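Local coordinates for protein response regulator (Vibrio cholerae O1 biovar El Tor, PDB 7KPO) that serves as the DNA-binding domain of the sensor histidine kinase ChiS, probably contacting DNA directly, at residues 72-75 / 76-79. Residues are numbered along the deposited sequence; the frame is centred on the assembly and turned at random.
Sequences TVLN and SLDY. With SO4 (sulfate ion), chain B.
With chi1 at -63°, Ser76 folds its OG beside its own backbone N and back onto Thr72 O, while Thr72, at a chi1 of -62°, sets OG1 beside its own N, which lets both reach the same sulfate oxygen. Both residues belong to the alpha-helix 70-83 and illustrate how a serine hydroxyl can fold back onto the carbonyl oxygen four residues earlier, beside the main-chain bond to that oxygen. Thr72 O accepts twice: from Ser76 OG at 2.8 Å and from Ser76 N at 2.9 Å, the two donors arriving from opposite faces of the carbonyl plane, each tilted 30° from it. Ser76 OG is also bonded to Trp41 NE1, so this buried hydroxyl ties the helix to the loop that follows helix 31-38. Leu77 N, Asp78 N and Tyr79 N bond back to the carbonyl oxygens of Val73, Leu74 and Asn75.

Near the helix start, one sulfate oxygen, O2, takes a hydrogen bond from Thr72 OG1 at 2.7 Å and a weak one from Thr72 N; Arg69 NH1 and Arg71 NH1 also bond to the sulfate. The ion probably came from the crystallisation liquor, though it may mark a place where a DNA phosphate could bind.

On the inward face, Val73 and Leu77 pack against helix 2-27, and Leu77 also meets helix 89-106, its CD1 lying 4.3 Å from Leu74 CD2. Asp78 divides its carboxylate: OD1 forms a salt bridge with Arg98 of helix 89-106, and OD2 accepts from two waters. One water donates to both Asn75 OD1 and Asp78 OD2, at 2.7 Å from each; a second donates to the same Asp78 OD2 at 3.2 Å and only weakly to Asn75 OD1.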
# COMPACT_ATOMS: atom_id res chain seq x y z
N THR A 72 -10.14 1.96 15.11
CA THR A 72 -9.18 0.91 15.50
C THR A 72 -9.10 -0.13 14.38
O THR A 72 -8.01 -0.65 14.11
CB THR A 72 -9.55 0.31 16.85
OG1 THR A 72 -9.48 1.35 17.83
CG2 THR A 72 -8.60 -0.80 17.23
N VAL A 73 -10.24 -0.45 13.75
CA VAL A 73 -10.22 -1.40 12.60
C VAL A 73 -9.43 -0.76 11.45
O VAL A 73 -8.57 -1.44 10.88
CB VAL A 73 -11.64 -1.79 12.17
CG1 VAL A 73 -11.62 -2.54 10.85
CG2 VAL A 73 -12.33 -2.60 13.26
N LEU A 74 -9.70 0.50 11.11
CA LEU A 74 -8.94 1.13 9.99
C LEU A 74 -7.45 1.16 10.34
O LEU A 74 -6.63 0.91 9.44
CB LEU A 74 -9.49 2.52 9.70
CG LEU A 74 -10.88 2.55 9.05
CD1 LEU A 74 -11.41 3.97 8.97
CD2 LEU A 74 -10.85 1.92 7.67
N ASN A 75 -7.10 1.44 11.60
CA ASN A 75 -5.67 1.46 12.02
C ASN A 75 -5.08 0.05 11.87
O ASN A 75 -3.89 -0.06 11.55
CB ASN A 75 -5.50 1.95 13.46
CG ASN A 75 -5.80 3.42 13.61
OD1 ASN A 75 -5.79 4.17 12.64
ND2 ASN A 75 -6.05 3.84 14.84
N SER A 76 -5.89 -0.98 12.11
CA SER A 76 -5.45 -2.39 11.97
C SER A 76 -5.15 -2.70 10.50
O SER A 76 -4.10 -3.30 10.21
CB SER A 76 -6.50 -3.32 12.51
OG SER A 76 -6.70 -3.12 13.90
N LEU A 77 -6.07 -2.32 9.60
CA LEU A 77 -5.84 -2.54 8.15
C LEU A 77 -4.57 -1.79 7.73
O LEU A 77 -3.74 -2.37 7.01
CB LEU A 77 -7.06 -2.05 7.35
CG LEU A 77 -8.42 -2.64 7.73
CD1 LEU A 77 -9.51 -2.07 6.84
CD2 LEU A 77 -8.43 -4.15 7.66
N ASP A 78 -4.40 -0.55 8.19
CA ASP A 78 -3.21 0.26 7.83
C ASP A 78 -1.93 -0.39 8.37
O ASP A 78 -0.93 -0.43 7.65
CB ASP A 78 -3.33 1.69 8.35
CG ASP A 78 -4.39 2.52 7.64
OD1 ASP A 78 -4.87 2.09 6.58
OD2 ASP A 78 -4.74 3.59 8.17
N TYR A 79 -1.97 -0.89 9.61
CA TYR A 79 -0.77 -1.52 10.22
C TYR A 79 -0.36 -2.76 9.42
O TYR A 79 0.83 -2.95 9.10
CB TYR A 79 -1.05 -1.90 11.67
CG TYR A 79 0.14 -2.49 12.38
CD1 TYR A 79 0.43 -3.84 12.29
CD2 TYR A 79 0.99 -1.69 13.13
CE1 TYR A 79 1.53 -4.38 12.93
CE2 TYR A 79 2.09 -2.22 13.78
CZ TYR A 79 2.36 -3.57 13.68
OH TYR A 79 3.44 -4.11 14.31
S SO4 B . -11.51 4.38 18.57
O1 SO4 B . -10.32 5.05 19.01
O2 SO4 B . -11.19 3.43 17.54
O3 SO4 B . -12.43 5.37 18.05
O4 SO4 B . -12.14 3.70 19.67
O HOH W 1 -6.43 4.50 10.01
O HOH W 2 -2.98 4.43 10.68